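Local coordinates for enoyl-acyl carrier protein reductase (Uncultured bacterium, PDB 6KIA) that probably catalyses the NADH-dependent reduction of enoyl-acyl carrier protein in fatty acid synthesis, as a triclosan-resistant reductase with a Rossmann-type nucleotide-binding fold, at residues A[190-193]-A[194-197]; A[110-113]-A[114-118]. All coordinates share one frame; numbering follows the deposited sequence.

Interaction 1: residues A[190-193]-A[194-197]; sequences SALL and NSDL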
ATOM      1  N   SER A 190     -20.501   0.578  -6.728  1.00 30.74           N
ATOM      2  CA  SER A 190     -21.250   1.797  -7.015  1.00 33.20           C
ATOM      3  C   SER A 190     -22.302   2.093  -5.956  1.00 32.04           C
ATOM      4  O   SER A 190     -22.563   3.262  -5.650  1.00 30.48           O
ATOM      5  CB  SER A 190     -21.904   1.700  -8.390  1.00 35.61           C
ATOM      6  OG  SER A 190     -20.921   1.854  -9.398  1.00 46.11           O
ATOM      7  N   ALA A 191     -22.924   1.047  -5.416  1.00 28.46           N
ATOM      8  CA  ALA A 191     -23.929   1.220  -4.364  1.00 28.96           C
ATOM      9  C   ALA A 191     -23.318   1.901  -3.134  1.00 27.44           C
ATOM     10  O   ALA A 191     -23.921   2.794  -2.523  1.00 30.01           O
ATOM     11  CB  ALA A 191     -24.551  -0.128  -3.984  1.00 27.42           C
ATOM     12  N   LEU A 192     -22.112   1.481  -2.765  1.00 22.47           N
ATOM     13  CA  LEU A 192     -21.423   2.135  -1.665  1.00 24.51           C
ATOM     14  C   LEU A 192     -21.029   3.555  -2.042  1.00 25.43           C
ATOM     15  O   LEU A 192     -21.278   4.509  -1.293  1.00 27.12           O
ATOM     16  CB  LEU A 192     -20.162   1.355  -1.264  1.00 28.70           C
ATOM     17  CG  LEU A 192     -19.318   2.013  -0.173  1.00 26.30           C
ATOM     18  CD1 LEU A 192     -20.104   2.176   1.111  1.00 31.53           C
ATOM     19  CD2 LEU A 192     -18.015   1.227   0.071  1.00 27.59           C
ATOM     20  N   LEU A 193     -20.371   3.694  -3.189  1.00 27.68           N
ATOM     21  CA  LEU A 193     -19.762   4.983  -3.525  1.00 32.68           C
ATOM     22  C   LEU A 193     -20.800   6.090  -3.777  1.00 32.11           C
ATOM     23  O   LEU A 193     -20.506   7.270  -3.578  1.00 34.28           O
ATOM     24  CB  LEU A 193     -18.824   4.837  -4.728  1.00 32.77           C
ATOM     25  CG  LEU A 193     -17.559   3.994  -4.497  1.00 40.70           C
ATOM     26  CD1 LEU A 193     -16.463   4.392  -5.464  1.00 40.94           C
ATOM     27  CD2 LEU A 193     -17.055   4.094  -3.056  1.00 33.88           C
ATOM     28  N   ASN A 194     -22.006   5.720  -4.200  1.00 27.24           N
ATOM     29  CA  ASN A 194     -23.048   6.726  -4.435  1.00 28.42           C
ATOM     30  C   ASN A 194     -23.785   7.147  -3.167  1.00 32.51           C
ATOM     31  O   ASN A 194     -24.470   8.181  -3.141  1.00 35.89           O
ATOM     32  CB  ASN A 194     -24.064   6.223  -5.455  1.00 28.24           C
ATOM     33  CG  ASN A 194     -23.467   6.026  -6.833  1.00 37.67           C
ATOM     34  OD1 ASN A 194     -22.512   6.703  -7.212  1.00 41.38           O
ATOM     35  ND2 ASN A 194     -24.040   5.098  -7.598  1.00 39.54           N
ATOM     36  N   SER A 195     -23.663   6.359  -2.109  1.00 25.63           N
ATOM     37  CA  SER A 195     -24.279   6.730  -0.843  1.00 22.30           C
ATOM     38  C   SER A 195     -23.468   7.824  -0.124  1.00 24.70           C
ATOM     39  O   SER A 195     -22.287   8.016  -0.422  1.00 24.92           O
ATOM     40  CB  SER A 195     -24.417   5.507   0.063  1.00 30.45           C
ATOM     41  OG  SER A 195     -23.135   5.068   0.503  1.00 30.30           O
ATOM     42  N   ASP A 196     -24.094   8.531   0.811  1.00 28.98           N
ATOM     43  CA  ASP A 196     -23.355   9.516   1.605  1.00 27.85           C
ATOM     44  C   ASP A 196     -22.283   8.818   2.439  1.00 29.14           C
ATOM     45  O   ASP A 196     -21.188   9.355   2.614  1.00 25.00           O
ATOM     46  CB  ASP A 196     -24.289  10.340   2.494  1.00 26.91           C
ATOM     47  CG  ASP A 196     -24.868  11.540   1.773  1.00 30.46           C
ATOM     48  OD1 ASP A 196     -24.789  11.587   0.526  1.00 32.24           O
ATOM     49  OD2 ASP A 196     -25.378  12.448   2.462  1.00 29.17           O
ATOM     50  N   LEU A 197     -22.587   7.616   2.928  1.00 24.61           N
ATOM     51  CA  LEU A 197     -21.570   6.804   3.619  1.00 25.85           C
ATOM     52  C   LEU A 197     -20.293   6.640   2.774  1.00 27.71           C
ATOM     53  O   LEU A 197     -19.177   6.893   3.257  1.00 25.90           O
ATOM     54  CB  LEU A 197     -22.127   5.424   3.963  1.00 27.94           C
ATOM     55  CG  LEU A 197     -21.133   4.454   4.599  1.00 27.32           C
ATOM     56  CD1 LEU A 197     -20.721   4.968   5.956  1.00 28.73           C
ATOM     57  CD2 LEU A 197     -21.735   3.027   4.678  1.00 29.96           C
TER

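Interaction 2: residues A[110-113]-A[114-118]; sequences LKSW and QDDKL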
ATOM      1  N   LEU A 110     -28.618  -1.753   8.072  1.00 36.51           N
ATOM      2  CA  LEU A 110     -28.480  -2.432   6.796  1.00 37.55           C
ATOM      3  C   LEU A 110     -29.584  -2.030   5.831  1.00 33.86           C
ATOM      4  O   LEU A 110     -29.358  -1.975   4.625  1.00 38.62           O
ATOM      5  CB  LEU A 110     -28.485  -3.947   6.994  1.00 47.07           C
ATOM      6  CG  LEU A 110     -27.175  -4.487   7.564  1.00 50.70           C
ATOM      7  CD1 LEU A 110     -27.310  -5.967   7.892  1.00 53.17           C
ATOM      8  CD2 LEU A 110     -26.028  -4.236   6.592  1.00 48.55           C
ATOM      9  N   LYS A 111     -30.772  -1.748   6.359  1.00 36.75           N
ATOM     10  CA  LYS A 111     -31.863  -1.249   5.519  1.00 44.85           C
ATOM     11  C   LYS A 111     -31.753   0.236   5.155  1.00 42.48           C
ATOM     12  O   LYS A 111     -32.264   0.655   4.114  1.00 43.64           O
ATOM     13  CB  LYS A 111     -33.226  -1.523   6.163  1.00 54.15           C
ATOM     14  CG  LYS A 111     -33.877  -2.794   5.625  1.00 65.22           C
ATOM     15  CD  LYS A 111     -35.091  -3.240   6.424  1.00 71.15           C
ATOM     16  CE  LYS A 111     -35.957  -4.192   5.592  1.00 76.42           C
ATOM     17  NZ  LYS A 111     -35.255  -5.444   5.188  1.00 78.49           N
ATOM     18  N   SER A 112     -31.130   1.043   6.009  1.00 34.94           N
ATOM     19  CA  SER A 112     -31.247   2.492   5.847  1.00 36.59           C
ATOM     20  C   SER A 112     -30.031   3.139   5.189  1.00 40.10           C
ATOM     21  O   SER A 112     -30.139   4.237   4.648  1.00 35.52           O
ATOM     22  CB  SER A 112     -31.513   3.164   7.198  1.00 38.99           C
ATOM     23  OG  SER A 112     -30.344   3.288   7.982  1.00 38.62           O
ATOM     24  N   TRP A 113     -28.882   2.470   5.223  1.00 32.75           N
ATOM     25  CA  TRP A 113     -27.624   3.155   4.919  1.00 31.94           C
ATOM     26  C   TRP A 113     -27.525   3.723   3.497  1.00 31.91           C
ATOM     27  O   TRP A 113     -26.892   4.759   3.303  1.00 31.40           O
ATOM     28  CB  TRP A 113     -26.427   2.226   5.173  1.00 28.38           C
ATOM     29  CG  TRP A 113     -26.289   1.104   4.201  1.00 30.89           C
ATOM     30  CD1 TRP A 113     -26.801  -0.152   4.326  1.00 32.24           C
ATOM     31  CD2 TRP A 113     -25.574   1.125   2.958  1.00 33.82           C
ATOM     32  NE1 TRP A 113     -26.463  -0.911   3.230  1.00 31.32           N
ATOM     33  CE2 TRP A 113     -25.705  -0.151   2.377  1.00 29.08           C
ATOM     34  CE3 TRP A 113     -24.830   2.102   2.277  1.00 28.72           C
ATOM     35  CZ2 TRP A 113     -25.129  -0.476   1.152  1.00 25.33           C
ATOM     36  CZ3 TRP A 113     -24.273   1.780   1.063  1.00 30.41           C
ATOM     37  CH2 TRP A 113     -24.411   0.498   0.513  1.00 31.23           C
ATOM     38  N   GLN A 114     -28.152   3.087   2.508  1.00 29.69           N
ATOM     39  CA  GLN A 114     -27.987   3.548   1.123  1.00 32.61           C
ATOM     40  C   GLN A 114     -28.704   4.872   0.905  1.00 32.97           C
ATOM     41  O   GLN A 114     -28.326   5.660   0.027  1.00 37.55           O
ATOM     42  CB  GLN A 114     -28.524   2.533   0.114  1.00 29.22           C
ATOM     43  CG  GLN A 114     -27.605   1.385  -0.183  1.00 29.48           C
ATOM     44  CD  GLN A 114     -27.909   0.710  -1.508  1.00 37.74           C
ATOM     45  OE1 GLN A 114     -27.919   1.347  -2.559  1.00 38.78           O
ATOM     46  NE2 GLN A 114     -28.174  -0.590  -1.457  1.00 48.02           N
ATOM     47  N   ASP A 115     -29.712   5.118   1.727  1.00 33.16           N
ATOM     48  CA  ASP A 115     -30.529   6.301   1.568  1.00 37.20           C
ATOM     49  C   ASP A 115     -30.254   7.348   2.644  1.00 36.11           C
ATOM     50  O   ASP A 115     -30.721   8.485   2.527  1.00 30.49           O
ATOM     51  CB  ASP A 115     -32.001   5.895   1.602  1.00 45.09           C
ATOM     52  CG  ASP A 115     -32.427   5.141   0.355  1.00 50.39           C
ATOM     53  OD1 ASP A 115     -31.942   5.472  -0.748  1.00 44.45           O
ATOM     54  OD2 ASP A 115     -33.244   4.207   0.483  1.00 60.92           O
ATOM     55  N   ASP A 116     -29.508   6.974   3.689  1.00 30.78           N
ATOM     56  CA  ASP A 116     -29.183   7.926   4.767  1.00 31.51           C
ATOM     57  C   ASP A 116     -28.316   9.068   4.261  1.00 25.85           C
ATOM     58  O   ASP A 116     -27.393   8.866   3.472  1.00 33.05           O
ATOM     59  CB  ASP A 116     -28.489   7.223   5.939  1.00 26.96           C
ATOM     60  CG  ASP A 116     -29.462   6.488   6.858  1.00 35.29           C
ATOM     61  OD1 ASP A 116     -30.672   6.807   6.864  1.00 32.22           O
ATOM     62  OD2 ASP A 116     -29.008   5.580   7.588  1.00 41.68           O
ATOM     63  N   LYS A 117     -28.603  10.275   4.739  1.00 24.16           N
ATOM     64  CA  LYS A 117     -27.887  11.453   4.262  1.00 27.72           C
ATOM     65  C   LYS A 117     -27.127  12.072   5.424  1.00 29.16           C
ATOM     66  O   LYS A 117     -27.575  12.001   6.566  1.00 31.78           O
ATOM     67  CB  LYS A 117     -28.862  12.461   3.653  1.00 31.40           C
ATOM     68  CG  LYS A 117     -29.486  11.952   2.339  1.00 25.98           C
ATOM     69  CD  LYS A 117     -28.470  11.473   1.333  1.00 29.36           C
ATOM     70  CE  LYS A 117     -29.198  10.912   0.134  1.00 29.68           C
ATOM     71  NZ  LYS A 117     -28.335  10.395  -0.946  1.00 31.97           N
ATOM     72  N   LEU A 118     -25.985  12.691   5.137  1.00 29.12           N
ATOM     73  CA  LEU A 118     -25.152  13.258   6.190  1.00 27.96           C
ATOM     74  C   LEU A 118     -25.138  14.789   6.185  1.00 29.99           C
ATOM     75  O   LEU A 118     -25.279  15.422   5.137  1.00 33.19           O
ATOM     76  CB  LEU A 118     -23.716  12.714   6.067  1.00 24.36           C
ATOM     77  CG  LEU A 118     -23.556  11.218   6.347  1.00 22.61           C
ATOM     78  CD1 LEU A 118     -22.168  10.703   5.947  1.00 28.68           C
ATOM     79  CD2 LEU A 118     -23.782  10.968   7.823  1.00 29.94           C
TER
HETATM   80  O   HOH W   1     -29.576   0.415   2.522  1.00 38.26           O
HETATM   81  O   HOH W   2     -31.242   2.520   2.319  1.00 43.47           O
HETATM   82  O   HOH W   3     -25.382   6.894   3.414  1.00 26.86           O

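Interaction 1: residues A[190-193]-A[194-197]
Leu-192 reaches forward with one methyl branch over the junction between two helices and lays CD1 against CD2 of Leu-197, 4.0 Å away. The two isobutyl groups run at a slant to each other. In both, CG stands anti to the backbone N (chi1 176° in each); the CB of Leu-192 points away from residues 194-197, and it is the CD1 end of the chain that comes back to meet Leu-197. Beneath this apolar touch lies the polar join. Ser-195 OG gives its proton to Leu-192 O over 2.6 Å, approaching only modestly tilted from the carbonyl plane. The backbone N of Ser-195 meets the same oxygen at 3.1 Å, but from well above that plane. Two donors from one residue thus grip a single carbonyl near the end of helix 189-194. The chi1 of 69° wedges OG between the backbone N and carbonyl carbon of Ser-195. There it also bonds to the N of Gly-198, making Ser-195 the N-cap of helix 196-219: one hydroxyl serves the end of one helix and the start of the next. Just before Ser-195, Asn-194 N bonds to Ser-190 O, four residues back, at 2.9 Å. The Asn-194 side chain folds back past this carbonyl, bringing ND2 within 4.1 Å of Ser-190 CB. At this junction of consecutive helices, helix 169-180 packs against the leucines, with Phe-171 and Ile-178 on Leu-192 and Ile-174 on Leu-197, while the loop leading to helix 120-146 lies against Ala-191 and Ser-195.

Interaction 2: residues A[110-113]-A[114-118]
Gln-114 lays its CG over the six-membered ring of its neighbour Trp-113, 3.3 Å from the centroid and 10° off the ring normal, a close CH-pi contact. The indole can lie beneath it because chi1 of Trp-113, 70°, swings the ring back over its own main chain. The glutamine then runs extended past CG, side by side with the indole and pointing the same way, its amide plane turned well away from the ring plane. A water sits over the same ring face and accepts from Gln-114 N at 3.0 Å. Across the turn, Ser-112 OG donates to Asp-116 OD2 over 2.7 Å, meeting the carboxylate on its syn side but out of its plane. A chi1 of 78° sets this hydroxyl in the cleft between its backbone N and carbonyl carbon, facing the carboxylate. The same OG accepts from the N of Thr-109, so the hydroxyl links the chain on both sides of the turn. Ser-112 O takes the N-H of Asp-115 at 3.1 Å and, weakly, that of Asp-116. The turn belongs to the surface loop that joins helix 101-105 to helix 120-146; Trp-113 is buried against Ile-174 of helix 169-180 and Leu-197 of helix 196-219.

How the interactions relate
From the N terminus the chain first meets interaction 2, where residues 110-118 make a local turn on the way from helix 101-105 to helix 120-146. It comes to interaction 1 much later, after strand 155-159 and helix 169-180, at the corner between helices 189-194 and 196-219. The two contacts follow in series, neither nested nor crossed, yet their centres lie about 9 Å apart. Asp-196 OD2 probably accepts a hydrogen bond from Leu-118 N at 2.8 Å, and Trp-113 packs on Ser-195, CZ3 lying 3.5 Å from OG. The surface loop is thereby fastened to the start of helix 196-219.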